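Long-range contact in leucine aminopeptidase (Parabacteroides distasonis, PDB 3TC8), which probably acts as a zinc-dependent exopeptidase of the M28 family, removing residues from the amino end of peptides: residues Y66-L80 against L177-P189. Sequence-based numbering, arbitrary orientation. Where two conformers were deposited one is given.
Sequences YQQEAILTAYDGTKL and LGTQFWAKNPHVP
Gln68 supplies the hydrogen bond that joins 66-80 to 177-189: its NE2 donates a hydrogen bond to Asn185 O at 2.7 Å. The approach is nearly collinear with the carbonyl (C=O...N 178°) but bent at the hydrogen (132°). With CG anti to the backbone N and the next torsion also extended, CD of Gln68 sits at the edge of the Phe181 ring, the amide plane almost perpendicular to it. Its OE1 lies at the edge of the Trp182 indole, 3.5 Å from Trp182 CD1, and accepts a bond from Asn84 of the adjacent strand, so both ends of the amide are engaged. A leucine in its place would probably leave Asn185 O without this donor and Asn84 without an acceptor. Strand 64-73 is an edge strand of the mixed sheet of this M28-family protein, and the helix 177-184 packs beside it, their axes 9.3 Å apart at closest approach. Every second residue of the strand, Tyr66, Gln68, Ala70 and Leu72, turns its CB toward 177-189. Ala70 CB makes a CH-pi contact over the centre of the Phe181 ring, 3.7 Å from its centroid and nearly on the ring normal, while Asn185 ND2 lies above the opposite face. Further along, the His187 edge points into the Tyr66 face in a T-shaped pair (centroids 4.8 Å apart, planes at 67°); Trp182 NE1 donates to His187 ND1, close to both ring planes, which fixes the turn of the imidazole. Aliphatic packing occupies the other end. Leu72 spreads its methyls, CD2 lying 3.8 Å from Phe181 CD1 and CD1 resting on the Leu177 backbone, while Leu177 CD1 meets Leu80 CD1 at 4.1 Å. The Leu177 side chain lies about 12 Å from the bound zinc ion.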
loop_
_atom_site.group_PDB
_atom_site.type_symbol
_atom_site.label_atom_id
_atom_site.label_comp_id
_atom_site.label_asym_id
_atom_site.label_seq_id
_atom_site.Cartn_x
_atom_site.Cartn_y
_atom_site.Cartn_z
ATOM N N TYR A 66 -4.149 3.960 -16.068
ATOM C CA TYR A 66 -5.122 5.026 -15.870
ATOM C C TYR A 66 -4.636 5.939 -14.774
ATOM O O TYR A 66 -4.212 5.464 -13.747
ATOM C CB TYR A 66 -6.468 4.438 -15.410
ATOM C CG TYR A 66 -7.076 3.349 -16.178
ATOM C CD1 TYR A 66 -6.605 2.058 -16.072
ATOM C CD2 TYR A 66 -8.199 3.558 -16.938
ATOM C CE1 TYR A 66 -7.183 1.000 -16.722
ATOM C CE2 TYR A 66 -8.804 2.512 -17.629
ATOM C CZ TYR A 66 -8.299 1.230 -17.493
ATOM O OH TYR A 66 -8.881 0.183 -18.185
ATOM N N GLN A 67 -4.656 7.234 -15.005
ATOM C CA GLN A 67 -4.296 8.208 -13.996
ATOM C C GLN A 67 -5.536 8.976 -13.605
ATOM O O GLN A 67 -6.026 9.775 -14.399
ATOM C CB GLN A 67 -3.159 9.116 -14.472
ATOM C CG GLN A 67 -1.889 8.313 -14.799
ATOM C CD GLN A 67 -0.731 9.206 -15.193
ATOM O OE1 GLN A 67 -0.357 10.067 -14.446
ATOM N NE2 GLN A 67 -0.185 9.006 -16.354
ATOM N N GLN A 68 -6.079 8.695 -12.452
ATOM C CA GLN A 68 -7.324 9.270 -12.029
ATOM C C GLN A 68 -7.029 10.516 -11.201
ATOM O O GLN A 68 -6.571 10.389 -10.099
ATOM C CB GLN A 68 -8.079 8.225 -11.237
ATOM C CG GLN A 68 -9.337 8.726 -10.603
ATOM C CD GLN A 68 -10.060 7.576 -9.879
ATOM O OE1 GLN A 68 -9.604 7.086 -8.888
ATOM N NE2 GLN A 68 -11.214 7.175 -10.439
ATOM N N GLU A 69 -7.254 11.678 -11.784
ATOM C CA GLU A 69 -6.972 12.914 -11.093
ATOM C C GLU A 69 -8.248 13.494 -10.514
ATOM O O GLU A 69 -9.246 13.552 -11.203
ATOM C CB GLU A 69 -6.310 13.901 -12.043
ATOM C CG GLU A 69 -4.961 13.380 -12.500
ATOM C CD GLU A 69 -4.268 14.246 -13.462
ATOM O OE1 GLU A 69 -4.676 14.244 -14.645
ATOM O OE2 GLU A 69 -3.285 14.884 -13.063
ATOM N N ALA A 70 -8.203 13.960 -9.278
ATOM C CA ALA A 70 -9.365 14.525 -8.628
ATOM C C ALA A 70 -8.895 15.501 -7.576
ATOM O O ALA A 70 -7.865 15.287 -6.935
ATOM C CB ALA A 70 -10.202 13.447 -7.965
ATOM N N ILE A 71 -9.663 16.564 -7.359
ATOM C CA ILE A 71 -9.408 17.470 -6.249
ATOM C C ILE A 71 -10.144 16.958 -5.019
ATOM O O ILE A 71 -11.391 16.888 -5.024
ATOM C CB ILE A 71 -9.821 18.912 -6.596
ATOM C CG1 ILE A 71 -9.267 19.308 -7.962
ATOM C CG2 ILE A 71 -9.334 19.875 -5.513
ATOM C CD1 ILE A 71 -7.747 19.357 -7.928
ATOM N N LEU A 72 -9.383 16.592 -4.000
ATOM C CA LEU A 72 -9.919 16.024 -2.783
ATOM C C LEU A 72 -9.757 17.046 -1.691
ATOM O O LEU A 72 -8.968 17.964 -1.832
ATOM C CB LEU A 72 -9.200 14.734 -2.457
ATOM C CG LEU A 72 -9.241 13.696 -3.581
ATOM C CD1 LEU A 72 -8.535 12.426 -3.164
ATOM C CD2 LEU A 72 -10.700 13.395 -4.090
ATOM N N THR A 73 -10.541 16.956 -0.641
ATOM C CA THR A 73 -10.521 17.965 0.424
ATOM C C THR A 73 -10.011 17.364 1.723
ATOM O O THR A 73 -10.593 16.415 2.234
ATOM C CB THR A 73 -11.884 18.607 0.602
ATOM O OG1 THR A 73 -12.295 19.143 -0.657
ATOM C CG2 THR A 73 -11.858 19.676 1.703
ATOM N N ALA A 74 -8.899 17.885 2.223
ATOM C CA ALA A 74 -8.334 17.442 3.477
ATOM C C ALA A 74 -9.123 17.962 4.663
ATOM O O ALA A 74 -9.984 18.864 4.529
ATOM C CB ALA A 74 -6.872 17.897 3.601
ATOM N N TYR A 75 -8.808 17.419 5.830
ATOM C CA TYR A 75 -9.506 17.766 7.076
ATOM C C TYR A 75 -9.504 19.262 7.378
ATOM O O TYR A 75 -10.419 19.744 8.042
ATOM C CB TYR A 75 -8.873 17.005 8.268
ATOM C CG TYR A 75 -7.537 17.574 8.652
ATOM C CD1 TYR A 75 -6.353 17.237 7.957
ATOM C CD2 TYR A 75 -7.448 18.515 9.660
ATOM C CE1 TYR A 75 -5.171 17.850 8.253
ATOM C CE2 TYR A 75 -6.250 19.125 9.953
ATOM C CZ TYR A 75 -5.114 18.808 9.243
ATOM O OH TYR A 75 -3.932 19.445 9.549
ATOM N N ASP A 76 -8.470 19.981 6.928
ATOM C CA ASP A 76 -8.286 21.427 7.205
ATOM C C ASP A 76 -8.818 22.266 6.066
ATOM O O ASP A 76 -8.618 23.479 6.053
ATOM C CB ASP A 76 -6.811 21.764 7.480
ATOM C CG ASP A 76 -5.897 21.555 6.305
ATOM O OD1 ASP A 76 -6.353 21.044 5.253
ATOM O OD2 ASP A 76 -4.712 21.986 6.423
ATOM N N GLY A 77 -9.489 21.659 5.095
ATOM C CA GLY A 77 -9.999 22.385 3.932
ATOM C C GLY A 77 -9.028 22.462 2.767
ATOM O O GLY A 77 -9.442 22.952 1.713
ATOM N N THR A 78 -7.782 22.032 2.900
ATOM C CA THR A 78 -6.825 22.119 1.779
ATOM C C THR A 78 -7.381 21.282 0.614
ATOM O O THR A 78 -7.776 20.123 0.799
ATOM C CB THR A 78 -5.422 21.568 2.176
ATOM O OG1 THR A 78 -4.981 22.255 3.343
ATOM C CG2 THR A 78 -4.370 21.777 1.060
ATOM N N LYS A 79 -7.347 21.853 -0.575
ATOM C CA LYS A 79 -7.704 21.162 -1.769
ATOM C C LYS A 79 -6.442 20.439 -2.250
ATOM O O LYS A 79 -5.411 21.070 -2.562
ATOM C CB LYS A 79 -8.216 22.169 -2.785
ATOM C CG LYS A 79 -9.529 22.871 -2.334
ATOM C CD LYS A 79 -10.673 21.926 -2.175
ATOM C CE LYS A 79 -11.891 22.629 -1.598
ATOM N NZ LYS A 79 -13.036 21.689 -1.477
ATOM N N LEU A 80 -6.524 19.131 -2.339
ATOM C CA LEU A 80 -5.413 18.269 -2.744
ATOM C C LEU A 80 -5.574 17.856 -4.179
ATOM O O LEU A 80 -6.614 17.307 -4.574
ATOM C CB LEU A 80 -5.372 17.020 -1.867
ATOM C CG LEU A 80 -5.307 17.245 -0.365
ATOM C CD1 LEU A 80 -5.270 15.892 0.373
ATOM C CD2 LEU A 80 -4.137 18.160 0.032
ATOM N N LEU A 177 -8.235 9.226 1.430
ATOM C CA LEU A 177 -9.118 10.038 0.611
ATOM C C LEU A 177 -9.142 9.570 -0.849
ATOM O O LEU A 177 -10.187 9.628 -1.504
ATOM C CB LEU A 177 -8.694 11.511 0.684
ATOM C CG LEU A 177 -8.790 12.169 2.044
ATOM C CD1 LEU A 177 -8.173 13.554 2.004
ATOM C CD2 LEU A 177 -10.249 12.206 2.568
ATOM N N GLY A 178 -7.978 9.173 -1.384
ATOM C CA GLY A 178 -7.948 8.696 -2.767
ATOM C C GLY A 178 -8.752 7.429 -2.973
ATOM O O GLY A 178 -9.451 7.299 -3.986
ATOM N N THR A 179 -8.676 6.512 -2.027
ATOM C CA THR A 179 -9.437 5.289 -2.092
ATOM C C THR A 179 -10.921 5.575 -1.988
ATOM O O THR A 179 -11.733 4.980 -2.702
ATOM C CB THR A 179 -9.040 4.276 -0.988
ATOM O OG1 THR A 179 -7.628 4.087 -1.073
ATOM C CG2 THR A 179 -9.726 2.947 -1.210
ATOM N N GLN A 180 -11.303 6.501 -1.105
ATOM C CA GLN A 180 -12.700 6.865 -1.012
ATOM C C GLN A 180 -13.232 7.352 -2.354
ATOM O O GLN A 180 -14.361 7.049 -2.743
ATOM C CB GLN A 180 -12.934 7.897 0.094
ATOM C CG GLN A 180 -12.757 7.315 1.529
ATOM C CD GLN A 180 -13.002 8.370 2.561
ATOM O OE1 GLN A 180 -14.135 8.875 2.657
ATOM N NE2 GLN A 180 -11.989 8.783 3.279
ATOM N N PHE A 181 -12.469 8.220 -3.043
ATOM C CA PHE A 181 -12.883 8.748 -4.311
ATOM C C PHE A 181 -13.024 7.625 -5.337
ATOM O O PHE A 181 -14.032 7.535 -6.027
ATOM C CB PHE A 181 -11.901 9.787 -4.808
ATOM C CG PHE A 181 -12.330 10.362 -6.146
ATOM C CD1 PHE A 181 -13.233 11.391 -6.181
ATOM C CD2 PHE A 181 -11.875 9.818 -7.334
ATOM C CE1 PHE A 181 -13.698 11.870 -7.391
ATOM C CE2 PHE A 181 -12.342 10.330 -8.569
ATOM C CZ PHE A 181 -13.262 11.324 -8.571
ATOM N N TRP A 182 -12.005 6.771 -5.447
ATOM C CA TRP A 182 -11.995 5.706 -6.427
ATOM C C TRP A 182 -13.138 4.713 -6.196
ATOM O O TRP A 182 -13.760 4.236 -7.132
ATOM C CB TRP A 182 -10.645 4.990 -6.359
ATOM C CG TRP A 182 -10.581 3.766 -7.237
ATOM C CD1 TRP A 182 -10.271 3.695 -8.571
ATOM C CD2 TRP A 182 -10.890 2.427 -6.815
ATOM N NE1 TRP A 182 -10.366 2.393 -8.978
ATOM C CE2 TRP A 182 -10.746 1.587 -7.930
ATOM C CE3 TRP A 182 -11.210 1.857 -5.596
ATOM C CZ2 TRP A 182 -10.926 0.206 -7.843
ATOM C CZ3 TRP A 182 -11.416 0.477 -5.511
ATOM C CH2 TRP A 182 -11.272 -0.323 -6.624
ATOM N N ALA A 183 -13.387 4.393 -4.935
ATOM C CA ALA A 183 -14.370 3.359 -4.643
ATOM C C ALA A 183 -15.762 3.798 -5.112
ATOM O O ALA A 183 -16.586 2.968 -5.485
ATOM C CB ALA A 183 -14.359 2.981 -3.186
ATOM N N LYS A 184 -16.019 5.103 -5.056
ATOM C CA LYS A 184 -17.256 5.667 -5.529
ATOM C C LYS A 184 -17.234 5.926 -7.030
ATOM O O LYS A 184 -18.271 5.901 -7.646
ATOM C CB LYS A 184 -17.503 6.993 -4.771
ATOM C CG LYS A 184 -18.726 7.753 -5.156
ATOM C CD LYS A 184 -18.900 9.045 -4.330
ATOM C CE LYS A 184 -20.060 9.882 -4.805
ATOM N NZ LYS A 184 -21.275 9.103 -4.965
ATOM N N ASN A 185 -16.065 6.173 -7.605
ATOM C CA ASN A 185 -15.836 6.550 -8.992
ATOM C C ASN A 185 -14.732 5.666 -9.562
ATOM O O ASN A 185 -13.639 6.139 -9.801
ATOM C CB ASN A 185 -15.343 8.013 -9.070
ATOM C CG ASN A 185 -16.335 8.989 -8.512
ATOM O OD1 ASN A 185 -17.340 9.311 -9.150
ATOM N ND2 ASN A 185 -16.090 9.471 -7.304
ATOM N N PRO A 186 -15.008 4.372 -9.800
ATOM C CA PRO A 186 -13.896 3.530 -10.205
ATOM C C PRO A 186 -13.425 3.837 -11.594
ATOM O O PRO A 186 -14.129 4.453 -12.380
ATOM C CB PRO A 186 -14.471 2.121 -10.067
ATOM C CG PRO A 186 -15.944 2.315 -10.187
ATOM C CD PRO A 186 -16.213 3.613 -9.480
ATOM N N HIS A 187 -12.239 3.384 -11.920
ATOM C CA HIS A 187 -11.631 3.703 -13.211
ATOM C C HIS A 187 -12.287 3.034 -14.399
ATOM O O HIS A 187 -12.073 3.455 -15.528
ATOM C CB HIS A 187 -10.137 3.333 -13.164
ATOM C CG HIS A 187 -9.899 1.886 -12.967
ATOM N ND1 HIS A 187 -10.112 1.252 -11.759
ATOM C CD2 HIS A 187 -9.484 0.939 -13.842
ATOM C CE1 HIS A 187 -9.849 -0.028 -11.925
ATOM N NE2 HIS A 187 -9.534 -0.256 -13.198
ATOM N N VAL A 188 -12.997 1.942 -14.150
ATOM C CA VAL A 188 -13.882 1.332 -15.133
ATOM C C VAL A 188 -15.237 1.123 -14.401
ATOM O O VAL A 188 -15.289 0.884 -13.186
ATOM C CB VAL A 188 -13.360 0.035 -15.735
ATOM C CG1 VAL A 188 -12.047 0.255 -16.521
ATOM C CG2 VAL A 188 -13.160 -0.921 -14.680
ATOM N N PRO A 189 -16.336 1.229 -15.160
ATOM C CA PRO A 189 -17.644 1.154 -14.517
ATOM C C PRO A 189 -17.895 -0.149 -13.773
ATOM O O PRO A 189 -17.529 -1.220 -14.275
ATOM C CB PRO A 189 -18.613 1.254 -15.718
ATOM C CG PRO A 189 -17.875 1.941 -16.775
ATOM C CD PRO A 189 -16.423 1.582 -16.582
#